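Local coordinates for protein adenylate kinase (Cryptosporidium parvum Iowa II, PDB 3BE4) that probably catalyses phosphoryl transfer from ATP to AMP, as adenylate kinases do, and is seen here holding the two-substrate mimic bis(adenosine)-5'-pentaphosphate, at residues K5-L10 and V83-D89; S114-F118 and I213-L217; S111-V115 and Y191-I196. All coordinates share one frame; numbering follows the deposited sequence. Where two conformers were deposited one is given.

Contact 1 (K5-L10 and V83-D89)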
loop_
_atom_site.group_PDB
_atom_site.type_symbol
_atom_site.label_atom_id
_atom_site.label_comp_id
_atom_site.label_asym_id
_atom_site.label_seq_id
_atom_site.Cartn_x
_atom_site.Cartn_y
_atom_site.Cartn_z
ATOM N N LYS A 5 -11.730 7.136 -13.482
ATOM C CA LYS A 5 -10.604 7.720 -12.737
ATOM C C LYS A 5 -10.916 8.206 -11.393
ATOM O O LYS A 5 -11.938 8.896 -11.175
ATOM C CB LYS A 5 -10.044 8.945 -13.561
ATOM C CG LYS A 5 -8.913 9.747 -12.861
ATOM C CD LYS A 5 -8.197 10.767 -13.793
ATOM C CE LYS A 5 -7.319 11.655 -12.934
ATOM N NZ LYS A 5 -6.496 12.585 -13.783
ATOM N N HIS A 6 -10.039 7.795 -10.429
ATOM C CA HIS A 6 -9.996 8.414 -9.109
ATOM C C HIS A 6 -8.566 8.605 -8.793
ATOM O O HIS A 6 -7.702 7.884 -9.276
ATOM C CB HIS A 6 -10.539 7.381 -8.049
ATOM C CG HIS A 6 -11.996 7.098 -8.169
ATOM N ND1 HIS A 6 -12.517 6.206 -9.089
ATOM C CD2 HIS A 6 -13.058 7.583 -7.486
ATOM C CE1 HIS A 6 -13.843 6.181 -8.983
ATOM N NE2 HIS A 6 -14.187 6.989 -8.007
ATOM N N ASN A 7 -8.281 9.535 -7.891
ATOM C CA ASN A 7 -6.935 9.807 -7.354
ATOM C C ASN A 7 -7.031 9.505 -5.905
ATOM O O ASN A 7 -7.523 10.307 -5.110
ATOM C CB ASN A 7 -6.456 11.274 -7.581
ATOM C CG ASN A 7 -6.218 11.540 -9.084
ATOM O OD1 ASN A 7 -6.068 10.615 -9.842
ATOM N ND2 ASN A 7 -6.190 12.814 -9.482
ATOM N N LEU A 8 -6.498 8.343 -5.545
ATOM C CA LEU A 8 -6.853 7.695 -4.230
ATOM C C LEU A 8 -5.582 7.437 -3.423
ATOM O O LEU A 8 -4.546 7.102 -3.939
ATOM C CB LEU A 8 -7.427 6.294 -4.310
ATOM C CG LEU A 8 -8.665 6.224 -5.126
ATOM C CD1 LEU A 8 -9.047 4.783 -5.243
ATOM C CD2 LEU A 8 -9.785 7.008 -4.512
ATOM N N ILE A 9 -5.696 7.649 -2.118
ATOM C CA ILE A 9 -4.648 7.157 -1.183
ATOM C C ILE A 9 -5.349 6.155 -0.248
ATOM O O ILE A 9 -6.450 6.418 0.197
ATOM C CB ILE A 9 -4.145 8.348 -0.312
ATOM C CG1 ILE A 9 -3.355 9.387 -1.170
ATOM C CG2 ILE A 9 -3.145 7.863 0.770
ATOM C CD1 ILE A 9 -2.840 10.585 -0.373
ATOM N N LEU A 10 -4.710 5.023 -0.027
ATOM C CA LEU A 10 -5.122 4.116 1.064
ATOM C C LEU A 10 -4.148 4.303 2.273
ATOM O O LEU A 10 -2.909 4.272 2.105
ATOM C CB LEU A 10 -5.019 2.708 0.570
ATOM C CG LEU A 10 -5.828 2.407 -0.717
ATOM C CD1 LEU A 10 -5.779 0.931 -0.934
ATOM C CD2 LEU A 10 -7.217 2.912 -0.626
ATOM N N VAL A 83 -1.832 9.647 -14.998
ATOM C CA VAL A 83 -2.839 10.520 -15.635
ATOM C C VAL A 83 -4.240 9.933 -15.699
ATOM O O VAL A 83 -5.258 10.687 -15.633
ATOM C CB VAL A 83 -2.356 11.078 -17.024
ATOM C CG1 VAL A 83 -0.860 11.567 -16.948
ATOM C CG2 VAL A 83 -2.708 10.072 -18.243
ATOM N N ASN A 84 -4.300 8.618 -15.769
ATOM C CA ASN A 84 -5.579 7.919 -15.753
ATOM C C ASN A 84 -6.096 7.534 -14.334
ATOM O O ASN A 84 -7.020 6.795 -14.183
ATOM C CB ASN A 84 -5.581 6.734 -16.705
ATOM C CG ASN A 84 -5.789 7.153 -18.179
ATOM O OD1 ASN A 84 -6.272 8.231 -18.467
ATOM N ND2 ASN A 84 -5.429 6.266 -19.061
ATOM N N GLY A 85 -5.479 8.100 -13.305
ATOM C CA GLY A 85 -5.929 7.820 -11.951
ATOM C C GLY A 85 -4.858 6.930 -11.267
ATOM O O GLY A 85 -4.016 6.311 -11.886
ATOM N N PHE A 86 -4.980 6.925 -9.941
ATOM C CA PHE A 86 -3.951 6.114 -9.237
ATOM C C PHE A 86 -4.530 5.803 -7.863
ATOM O O PHE A 86 -5.448 6.422 -7.355
ATOM C CB PHE A 86 -2.682 7.000 -9.013
ATOM C CG PHE A 86 -2.887 8.323 -8.297
ATOM C CD1 PHE A 86 -2.911 8.367 -6.913
ATOM C CD2 PHE A 86 -2.889 9.559 -9.037
ATOM C CE1 PHE A 86 -3.065 9.583 -6.220
ATOM C CE2 PHE A 86 -2.998 10.772 -8.368
ATOM C CZ PHE A 86 -3.096 10.803 -6.938
ATOM N N VAL A 87 -3.946 4.694 -7.334
ATOM C CA VAL A 87 -4.166 4.378 -5.925
ATOM C C VAL A 87 -2.793 4.179 -5.246
ATOM O O VAL A 87 -1.991 3.365 -5.678
ATOM C CB VAL A 87 -5.091 3.137 -5.717
ATOM C CG1 VAL A 87 -4.655 1.872 -6.518
ATOM C CG2 VAL A 87 -5.213 2.863 -4.221
ATOM N N LEU A 88 -2.541 5.077 -4.308
ATOM C CA LEU A 88 -1.239 5.078 -3.501
ATOM C C LEU A 88 -1.464 4.247 -2.257
ATOM O O LEU A 88 -2.476 4.327 -1.620
ATOM C CB LEU A 88 -0.882 6.526 -3.114
ATOM C CG LEU A 88 -0.768 7.462 -4.266
ATOM C CD1 LEU A 88 -0.374 8.898 -3.772
ATOM C CD2 LEU A 88 0.041 7.042 -5.364
ATOM N N ASP A 89 -0.467 3.330 -1.980
ATOM C CA ASP A 89 -0.700 2.281 -1.002
ATOM C C ASP A 89 0.668 2.285 -0.211
ATOM O O ASP A 89 1.750 1.916 -0.663
ATOM C CB ASP A 89 -0.836 0.989 -1.884
ATOM C CG ASP A 89 -0.587 -0.305 -1.113
ATOM O OD1 ASP A 89 -0.303 -0.278 0.156
ATOM O OD2 ASP A 89 -0.671 -1.375 -1.828
#

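Contact 2 (S114-F118 and I213-L217)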
loop_
_atom_site.group_PDB
_atom_site.type_symbol
_atom_site.label_atom_id
_atom_site.label_comp_id
_atom_site.label_asym_id
_atom_site.label_seq_id
_atom_site.Cartn_x
_atom_site.Cartn_y
_atom_site.Cartn_z
ATOM N N SER A 114 -9.999 10.983 -2.933
ATOM C CA SER A 114 -10.501 10.376 -1.718
ATOM C C SER A 114 -9.291 9.785 -1.047
ATOM O O SER A 114 -8.353 9.380 -1.745
ATOM C CB SER A 114 -11.434 9.134 -1.990
ATOM O OG SER A 114 -12.740 9.614 -2.386
ATOM N N VAL A 115 -9.345 9.719 0.280
ATOM C CA VAL A 115 -8.324 8.995 1.051
ATOM C C VAL A 115 -9.154 8.005 1.876
ATOM O O VAL A 115 -10.165 8.379 2.517
ATOM C CB VAL A 115 -7.560 9.969 2.011
ATOM C CG1 VAL A 115 -6.653 9.203 2.946
ATOM C CG2 VAL A 115 -6.739 11.006 1.201
ATOM N N ILE A 116 -8.727 6.762 1.907
ATOM C CA ILE A 116 -9.540 5.717 2.573
ATOM C C ILE A 116 -8.650 5.164 3.668
ATOM O O ILE A 116 -7.547 4.620 3.410
ATOM C CB ILE A 116 -9.892 4.573 1.606
ATOM C CG1 ILE A 116 -10.847 5.175 0.582
ATOM C CG2 ILE A 116 -10.709 3.436 2.349
ATOM C CD1 ILE A 116 -11.402 4.140 -0.535
ATOM N N TYR A 117 -9.157 5.189 4.903
ATOM C CA TYR A 117 -8.357 4.766 6.057
ATOM C C TYR A 117 -8.888 3.383 6.497
ATOM O O TYR A 117 -10.092 3.199 6.771
ATOM C CB TYR A 117 -8.547 5.772 7.186
ATOM C CG TYR A 117 -7.942 5.376 8.539
ATOM C CD1 TYR A 117 -6.759 4.672 8.658
ATOM C CD2 TYR A 117 -8.600 5.763 9.692
ATOM C CE1 TYR A 117 -6.258 4.254 9.970
ATOM C CE2 TYR A 117 -8.113 5.405 10.923
ATOM C CZ TYR A 117 -6.980 4.654 11.042
ATOM O OH TYR A 117 -6.587 4.379 12.333
ATOM N N PHE A 118 -8.005 2.394 6.520
ATOM C CA PHE A 118 -8.395 1.008 6.830
ATOM C C PHE A 118 -8.263 0.863 8.358
ATOM O O PHE A 118 -7.131 0.865 8.893
ATOM C CB PHE A 118 -7.383 0.027 6.209
ATOM C CG PHE A 118 -7.631 -0.241 4.714
ATOM C CD1 PHE A 118 -7.876 0.807 3.776
ATOM C CD2 PHE A 118 -7.582 -1.549 4.252
ATOM C CE1 PHE A 118 -8.106 0.478 2.394
ATOM C CE2 PHE A 118 -7.744 -1.859 2.942
ATOM C CZ PHE A 118 -8.074 -0.867 1.967
ATOM N N ILE A 213 -15.399 -0.367 0.220
ATOM C CA ILE A 213 -14.669 0.489 -0.637
ATOM C C ILE A 213 -15.472 0.943 -1.870
ATOM O O ILE A 213 -15.454 2.155 -2.188
ATOM C CB ILE A 213 -13.272 -0.109 -1.006
ATOM C CG1 ILE A 213 -12.451 -0.170 0.305
ATOM C CG2 ILE A 213 -12.616 0.794 -2.140
ATOM C CD1 ILE A 213 -11.120 -0.941 0.022
ATOM N N LYS A 214 -16.167 0.042 -2.486
ATOM C CA LYS A 214 -17.035 0.410 -3.629
ATOM C C LYS A 214 -18.091 1.464 -3.257
ATOM O O LYS A 214 -18.466 2.320 -4.095
ATOM C CB LYS A 214 -17.766 -0.795 -4.183
ATOM C CG LYS A 214 -16.879 -1.732 -4.980
ATOM C CD LYS A 214 -17.505 -3.045 -5.282
ATOM C CE LYS A 214 -16.791 -3.652 -6.449
ATOM N NZ LYS A 214 -17.547 -4.748 -7.096
ATOM N N LYS A 215 -18.531 1.484 -2.008
ATOM C CA LYS A 215 -19.513 2.484 -1.567
ATOM C C LYS A 215 -18.954 3.861 -1.496
ATOM O O LYS A 215 -19.681 4.878 -1.686
ATOM C CB LYS A 215 -20.045 2.121 -0.148
ATOM C CG LYS A 215 -21.133 1.057 -0.242
ATOM C CD LYS A 215 -21.745 0.802 1.191
ATOM C CE LYS A 215 -20.894 1.352 2.466
ATOM N NZ LYS A 215 -20.615 0.363 3.692
ATOM N N ILE A 216 -17.657 3.968 -1.235
ATOM C CA ILE A 216 -16.980 5.213 -1.157
ATOM C C ILE A 216 -16.488 5.717 -2.519
ATOM O O ILE A 216 -16.331 6.929 -2.672
ATOM C CB ILE A 216 -15.682 5.030 -0.302
ATOM C CG1 ILE A 216 -15.971 4.891 1.175
ATOM C CG2 ILE A 216 -14.696 6.283 -0.433
ATOM C CD1 ILE A 216 -14.784 4.355 1.911
ATOM N N LEU A 217 -16.150 4.842 -3.447
ATOM C CA LEU A 217 -15.626 5.225 -4.786
ATOM C C LEU A 217 -16.769 5.557 -5.755
ATOM O O LEU A 217 -17.914 5.322 -5.329
ATOM C CB LEU A 217 -14.774 4.094 -5.379
ATOM C CG LEU A 217 -13.454 3.981 -4.587
ATOM C CD1 LEU A 217 -12.489 2.952 -5.207
ATOM C CD2 LEU A 217 -12.811 5.338 -4.403
ATOM O OXT LEU A 217 -16.596 6.039 -6.927
HETATM O O HOH W 1 -14.201 8.446 -4.292
#

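Contact 3 (S111-V115 and Y191-I196)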
loop_
_atom_site.group_PDB
_atom_site.type_symbol
_atom_site.label_atom_id
_atom_site.label_comp_id
_atom_site.label_asym_id
_atom_site.label_seq_id
_atom_site.Cartn_x
_atom_site.Cartn_y
_atom_site.Cartn_z
ATOM N N SER A 111 -5.698 16.810 -8.432
ATOM C CA SER A 111 -5.948 16.830 -6.980
ATOM C C SER A 111 -6.414 15.417 -6.555
ATOM O O SER A 111 -6.875 14.625 -7.401
ATOM C CB SER A 111 -7.049 17.815 -6.626
ATOM O OG SER A 111 -8.186 17.463 -7.420
ATOM N N LEU A 112 -6.330 15.157 -5.242
ATOM C CA LEU A 112 -6.851 13.897 -4.699
ATOM C C LEU A 112 -8.359 13.807 -4.698
ATOM O O LEU A 112 -9.034 14.812 -4.404
ATOM C CB LEU A 112 -6.379 13.824 -3.214
ATOM C CG LEU A 112 -4.895 13.626 -3.097
ATOM C CD1 LEU A 112 -4.301 13.790 -1.626
ATOM C CD2 LEU A 112 -4.442 12.272 -3.641
ATOM N N THR A 113 -8.927 12.632 -5.055
ATOM C CA THR A 113 -10.300 12.344 -4.943
ATOM C C THR A 113 -10.711 11.964 -3.512
ATOM O O THR A 113 -11.731 12.433 -2.970
ATOM C CB THR A 113 -10.662 11.107 -5.886
ATOM O OG1 THR A 113 -10.286 11.482 -7.125
ATOM C CG2 THR A 113 -12.213 10.758 -5.872
ATOM N N SER A 114 -9.999 10.983 -2.933
ATOM C CA SER A 114 -10.501 10.376 -1.718
ATOM C C SER A 114 -9.291 9.785 -1.047
ATOM O O SER A 114 -8.353 9.380 -1.745
ATOM C CB SER A 114 -11.434 9.134 -1.990
ATOM O OG SER A 114 -12.740 9.614 -2.386
ATOM N N VAL A 115 -9.345 9.719 0.280
ATOM C CA VAL A 115 -8.324 8.995 1.051
ATOM C C VAL A 115 -9.154 8.005 1.876
ATOM O O VAL A 115 -10.165 8.379 2.517
ATOM C CB VAL A 115 -7.560 9.969 2.011
ATOM C CG1 VAL A 115 -6.653 9.203 2.946
ATOM C CG2 VAL A 115 -6.739 11.006 1.201
ATOM N N TYR A 191 -5.698 14.455 6.392
ATOM C CA TYR A 191 -6.687 14.328 5.306
ATOM C C TYR A 191 -8.108 14.597 5.681
ATOM O O TYR A 191 -8.922 14.940 4.792
ATOM C CB TYR A 191 -6.534 12.967 4.579
ATOM C CG TYR A 191 -5.246 12.982 3.801
ATOM C CD1 TYR A 191 -5.027 13.851 2.724
ATOM C CD2 TYR A 191 -4.185 12.086 4.145
ATOM C CE1 TYR A 191 -3.788 13.875 1.986
ATOM C CE2 TYR A 191 -2.977 12.089 3.421
ATOM C CZ TYR A 191 -2.755 13.005 2.379
ATOM O OH TYR A 191 -1.567 12.972 1.730
ATOM N N GLU A 192 -8.475 14.336 6.928
ATOM C CA GLU A 192 -9.825 14.735 7.426
ATOM C C GLU A 192 -9.954 16.251 7.377
ATOM O O GLU A 192 -11.010 16.779 7.047
ATOM C CB GLU A 192 -9.963 14.318 8.848
ATOM C CG GLU A 192 -10.264 12.846 8.903
ATOM C CD GLU A 192 -10.532 12.406 10.360
ATOM O OE1 GLU A 192 -9.944 13.018 11.315
ATOM O OE2 GLU A 192 -11.298 11.439 10.536
ATOM N N ASP A 193 -8.878 16.945 7.690
ATOM C CA ASP A 193 -8.850 18.448 7.575
ATOM C C ASP A 193 -9.040 18.995 6.182
ATOM O O ASP A 193 -9.511 20.130 6.025
ATOM C CB ASP A 193 -7.590 19.036 8.204
ATOM C CG ASP A 193 -7.615 18.914 9.752
ATOM O OD1 ASP A 193 -8.659 18.525 10.323
ATOM O OD2 ASP A 193 -6.571 19.174 10.404
ATOM N N LEU A 194 -8.794 18.177 5.164
ATOM C CA LEU A 194 -8.990 18.499 3.772
ATOM C C LEU A 194 -10.374 18.010 3.359
ATOM O O LEU A 194 -10.819 18.283 2.243
ATOM C CB LEU A 194 -7.868 17.866 2.857
ATOM C CG LEU A 194 -6.436 18.431 3.060
ATOM C CD1 LEU A 194 -5.338 17.634 2.301
ATOM C CD2 LEU A 194 -6.359 19.930 2.682
ATOM N N GLY A 195 -11.064 17.265 4.214
ATOM C CA GLY A 195 -12.420 16.828 3.960
ATOM C C GLY A 195 -12.578 15.724 2.974
ATOM O O GLY A 195 -13.704 15.412 2.542
ATOM N N ILE A 196 -11.455 14.981 2.724
ATOM C CA ILE A 196 -11.535 13.893 1.721
ATOM C C ILE A 196 -11.291 12.462 2.250
ATOM O O ILE A 196 -11.316 11.510 1.457
ATOM C CB ILE A 196 -10.535 14.118 0.585
ATOM C CG1 ILE A 196 -9.130 14.229 1.107
ATOM C CG2 ILE A 196 -10.860 15.434 -0.103
ATOM C CD1 ILE A 196 -8.119 14.369 -0.005
HETATM O O HOH W 2 -14.148 11.310 0.025
#

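Contact 1 (K5-L10 and V83-D89)
K5 meets the start of 83-89 where two neighbouring parallel strands of the P-loop NTPase core, 7-10 and 86-89, begin to pair; their axes run 4.5 Å apart at 16°. The V83 carbonyl accepts a 2.9 Å hydrogen bond from K5 NZ. An extended lysine chain, with CG anti to the backbone N (chi1 176°), carries the amine there, and D110 supplies a salt bridge to it. G85, with no side chain of its own, lets its CA come 3.7 Å from K5 CG. F86 then opens the regular pairing: F86 N donates to H6 O, and F86 O accepts from L8 N. The N7 side chain lies over one face of the F86 ring, its amide stacked with the planes 6° apart and N7 CB making a CH-pi contact; N7 CG is 3.4 Å from F86 CE2. S111 O and D110 bind N7 ND2, which should fix that amide's rotation. V87 turns to the other face of the sheet, where its CG2 meets L10 CG at 3.6 Å. L88 returns to the face of F86 and packs on I9, while its N donates to L8 O. D89, hydrogen-bonded to H33 and near the bound magnesium and nucleotide analogue, ends the strand beside L10, whose N donates almost straight to L88 O at 2.8 Å.

Contact 2 (S114-F118 and I213-L217)
I116 drives its CD1 methyl into the side-chain cluster of the C-terminal helical turn, meeting I213 CG2 and I216 CG2, each 3.9 Å from I116 CD1. Its chain is extended, with CG1 anti to the carbonyl carbon (chi1 -68°) and chi2 near 180°, which sends the terminal methyl out from the strand. Against I216 the two side chains reach tip to tip; against I213 they run at a slant. L217 CD2 approaches the same methyl less closely, at 4.3 Å. I213 divides its branches: CG2 serves I116, whereas CD1 reaches F118 CZ at 3.6 Å, the isoleucine and phenylalanine side chains crossing at about a right angle. With chi1 -65° I213 CG1 lies beside the backbone N and CG2 anti to it; the extended chi2 carries CD1 on to F118. Water joins the polar margin. It lies 2.7 Å from S114 OG and donates to I216 O at 3.1 Å, linking strand and helix without direct bonding. Beyond the two segments, F24 of helix 18-29 packs on I213. Branched aliphatic residues one helical turn apart, laid against alternate residues of an inner parallel strand, form the helix-on-sheet packing of an alpha/beta three-layer sandwich, here in the adenylate kinase CORE domain.

Contact 3 (S111-V115 and Y191-I196)
V115 N donates to I196 O at 2.9 Å with an N-H...O angle of 163°, although the donor stands 42° out of the carbonyl plane; this bond joins strand 114-119 to the chain just ahead of the neighbouring parallel edge strand 197-201. The lead-in to that strand is a Schellman motif at the C-terminal end of the helix that includes Y191: G195 takes positive phi, and its N and that of I196 bond back to E192 O and Y191 O. This is a helix-to-strand junction of the alpha/beta core. Beyond the turn I196, like Y191 in the helix, directs its side chain toward 111-115. V115 CG2 sits over one face of the Y191 ring, 3.9 Å from its centroid and displaced toward the rim, a CH-pi contact. L112 CD1 also touches the ring, obliquely, at Y191 CE1, 3.6 Å away. I196 takes the less common first torsion, with CG1 between the backbone N and the carbonyl carbon (chi1 57°); that brings CD1 against both L112 and V115, 3.7 Å from L112 CB and 3.8 Å from V115 CG2. L105 and A98 of helix 95-108 extend this apolar patch around L112 and Y191. At its polar border a water donates to I196 O and lies 3.3 Å from S114 OG.

All three contacts belong to the five-stranded parallel sheet of strand order 2-3-1-4-5 and its helical layers, with centres 11 to 12 Å apart. Contact 1 closes first along the chain; contacts 2 and 3 both start from strand 114-119, share S114 and V115, and engage helix 206-216 and the end of helix 186-192 respectively. Strand 7-12 lies beside 114-119: probable hydrogen bonds tie contact 1 to contact 2, from I116 N to I9 O (2.9 Å), and to contact 3, from T113 N to N7 O (2.7 Å). Another probable one joins H6 NE2 to L217 OXT (2.8 Å), so the C-terminal residue is held to the segment leading into the first strand.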